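Local coordinates for protein anti-H(O) lectin 1 (PDB 1JXN) that binds L-fucose as a calcium- and manganese-containing legume lectin, recognising its sugar in a shallow pocket beside the metal ions, at residues 41-46 with 218-223. Numbering follows the deposited sequence.
Sequences LPDETG and TYIGRQ. With MFU (methyl alpha-L-fucopyranoside), chain E.
Asp43 O accepts the backbone N-H of Ile220 at 2.9 Å, and Thr45 O takes that of Thr218 over a longer 3.3 Å; around residues 43-45 and 218-220 these two bonds link the ends of strands 44-56 and 209-219, antiparallel neighbours in the seven-stranded sheet of the legume lectin sandwich. The contact illustrates how a strand end and adjoining turn present side chains to a sugar. From Tyr219 to Arg222 the chain makes a type II beta turn, with Gly221 at its third position. A chi1 of -177° swings the Tyr219 ring away from its own nitrogen and beside the methyl fucoside: one face receives the sugar's C5, 3.7 Å above the plane and displaced from the middle of the ring, while CG2 of Ile220 covers the other face centrally. At the ring edge, CG of Glu44 approaches Tyr219 CD2 to 4.0 Å, and the carboxylate plane is turned 63° from the ring. The extended Glu44 chain carries OE2 to the sugar; a salt bridge from Arg102 to this same oxygen probably steadies its negative charge. Asp87, Gly105 and Asn134 add further hydrogen bonds to the fucoside. Away from the sugar, the CG2 methyls of Thr45 and Thr218 pack together, and CD1 of Leu41 rests on NE2 of Gln223, whose OE1 accepts the backbone N-H of Gly38. In the pocket itself, the fucoside hydroxyl O3 donates its hydrogen to Glu44 OE2 over 3.0 Å.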
loop_
_atom_site.group_PDB
_atom_site.type_symbol
_atom_site.label_atom_id
_atom_site.label_comp_id
_atom_site.label_asym_id
_atom_site.label_seq_id
_atom_site.Cartn_x
_atom_site.Cartn_y
_atom_site.Cartn_z
ATOM N N LEU A 41 -27.156 -0.266 17.754
ATOM C CA LEU A 41 -26.747 -0.133 16.367
ATOM C C LEU A 41 -27.969 0.455 15.671
ATOM O O LEU A 41 -29.097 0.259 16.128
ATOM C CB LEU A 41 -26.488 -1.513 15.760
ATOM C CG LEU A 41 -25.460 -2.449 16.387
ATOM C CD1 LEU A 41 -25.583 -3.837 15.753
ATOM C CD2 LEU A 41 -24.054 -1.883 16.213
ATOM N N PRO A 42 -27.762 1.258 14.617
ATOM C CA PRO A 42 -28.944 1.803 13.936
ATOM C C PRO A 42 -29.658 0.646 13.196
ATOM O O PRO A 42 -29.055 -0.420 12.970
ATOM C CB PRO A 42 -28.332 2.836 12.978
ATOM C CG PRO A 42 -26.942 2.317 12.724
ATOM C CD PRO A 42 -26.520 1.859 14.098
ATOM N N ASP A 43 -30.936 0.826 12.856
ATOM C CA ASP A 43 -31.709 -0.228 12.166
ATOM C C ASP A 43 -30.923 -0.827 10.986
ATOM O O ASP A 43 -30.952 -2.044 10.759
ATOM C CB ASP A 43 -33.061 0.322 11.670
ATOM C CG ASP A 43 -33.893 0.973 12.778
ATOM O OD1 ASP A 43 -35.114 0.701 12.820
ATOM O OD2 ASP A 43 -33.355 1.785 13.573
ATOM N N GLU A 44 -30.236 0.049 10.246
ATOM C CA GLU A 44 -29.386 -0.324 9.103
ATOM C C GLU A 44 -27.931 -0.046 9.504
ATOM O O GLU A 44 -27.491 1.097 9.460
ATOM C CB GLU A 44 -29.739 0.521 7.877
ATOM C CG GLU A 44 -31.137 0.302 7.355
ATOM C CD GLU A 44 -31.567 1.395 6.415
ATOM O OE1 GLU A 44 -31.248 2.569 6.695
ATOM O OE2 GLU A 44 -32.228 1.089 5.400
ATOM N N THR A 45 -27.194 -1.083 9.891
ATOM C CA THR A 45 -25.800 -0.925 10.316
ATOM C C THR A 45 -24.816 -1.659 9.411
ATOM O O THR A 45 -25.180 -2.623 8.747
ATOM C CB THR A 45 -25.597 -1.454 11.769
ATOM O OG1 THR A 45 -24.215 -1.340 12.162
ATOM C CG2 THR A 45 -26.051 -2.919 11.873
ATOM N N GLY A 46 -23.558 -1.231 9.422
ATOM C CA GLY A 46 -22.554 -1.896 8.606
ATOM C C GLY A 46 -21.199 -1.229 8.657
ATOM O O GLY A 46 -21.054 -0.166 9.274
ATOM N N THR A 218 -26.222 -5.551 7.727
ATOM C CA THR A 218 -27.319 -6.409 8.166
ATOM C C THR A 218 -28.492 -5.508 8.563
ATOM O O THR A 218 -28.469 -4.309 8.289
ATOM C CB THR A 218 -26.874 -7.285 9.370
ATOM O OG1 THR A 218 -27.873 -8.262 9.652
ATOM C CG2 THR A 218 -26.657 -6.440 10.609
ATOM N N TYR A 219 -29.506 -6.047 9.224
ATOM C CA TYR A 219 -30.654 -5.216 9.579
ATOM C C TYR A 219 -31.304 -5.658 10.887
ATOM O O TYR A 219 -31.317 -6.844 11.210
ATOM C CB TYR A 219 -31.677 -5.292 8.438
ATOM C CG TYR A 219 -32.915 -4.439 8.610
ATOM C CD1 TYR A 219 -34.179 -5.024 8.675
ATOM C CD2 TYR A 219 -32.828 -3.053 8.656
ATOM C CE1 TYR A 219 -35.326 -4.256 8.767
ATOM C CE2 TYR A 219 -33.958 -2.269 8.747
ATOM C CZ TYR A 219 -35.210 -2.876 8.801
ATOM O OH TYR A 219 -36.349 -2.090 8.837
ATOM N N ILE A 220 -31.858 -4.699 11.623
ATOM C CA ILE A 220 -32.514 -4.980 12.899
ATOM C C ILE A 220 -33.499 -6.113 12.699
ATOM O O ILE A 220 -34.263 -6.117 11.730
ATOM C CB ILE A 220 -33.275 -3.747 13.456
ATOM C CG1 ILE A 220 -33.989 -4.101 14.761
ATOM C CG2 ILE A 220 -34.298 -3.246 12.449
ATOM C CD1 ILE A 220 -33.058 -4.278 15.954
ATOM N N GLY A 221 -33.439 -7.101 13.587
ATOM C CA GLY A 221 -34.338 -8.239 13.490
ATOM C C GLY A 221 -33.744 -9.377 12.694
ATOM O O GLY A 221 -33.850 -10.534 13.092
ATOM N N ARG A 222 -33.133 -9.054 11.561
ATOM C CA ARG A 222 -32.503 -10.063 10.709
ATOM C C ARG A 222 -30.973 -9.904 10.763
ATOM O O ARG A 222 -30.289 -10.035 9.738
ATOM C CB ARG A 222 -32.999 -9.905 9.262
ATOM C CG ARG A 222 -34.511 -9.886 9.114
ATOM C CD ARG A 222 -34.949 -9.338 7.754
ATOM N NE ARG A 222 -35.383 -10.381 6.821
ATOM C CZ ARG A 222 -36.600 -10.440 6.279
ATOM N NH1 ARG A 222 -37.516 -9.520 6.570
ATOM N NH2 ARG A 222 -36.902 -11.419 5.438
ATOM N N GLN A 223 -30.439 -9.670 11.964
ATOM C CA GLN A 223 -29.000 -9.464 12.139
ATOM C C GLN A 223 -28.087 -10.671 11.961
ATOM O O GLN A 223 -28.423 -11.792 12.346
ATOM C CB GLN A 223 -28.718 -8.799 13.481
ATOM C CG GLN A 223 -29.263 -7.375 13.577
ATOM C CD GLN A 223 -28.739 -6.620 14.782
ATOM O OE1 GLN A 223 -28.388 -7.218 15.792
ATOM N NE2 GLN A 223 -28.690 -5.292 14.680
HETATM C C1 MFU E . -35.175 -2.840 3.728
HETATM C C2 MFU E . -33.928 -2.042 3.279
HETATM C C3 MFU E . -32.849 -2.211 4.372
HETATM C C4 MFU E . -32.529 -3.716 4.540
HETATM C C5 MFU E . -33.799 -4.470 4.941
HETATM C C6 MFU E . -33.504 -5.983 5.102
HETATM O O1 MFU E . -35.701 -2.243 4.975
HETATM O O2 MFU E . -34.273 -0.665 3.072
HETATM O O3 MFU E . -31.683 -1.491 4.010
HETATM O O4 MFU E . -32.030 -4.244 3.315
HETATM O O5 MFU E . -34.829 -4.266 3.947
HETATM C CM MFU E . -36.411 -1.014 5.267
#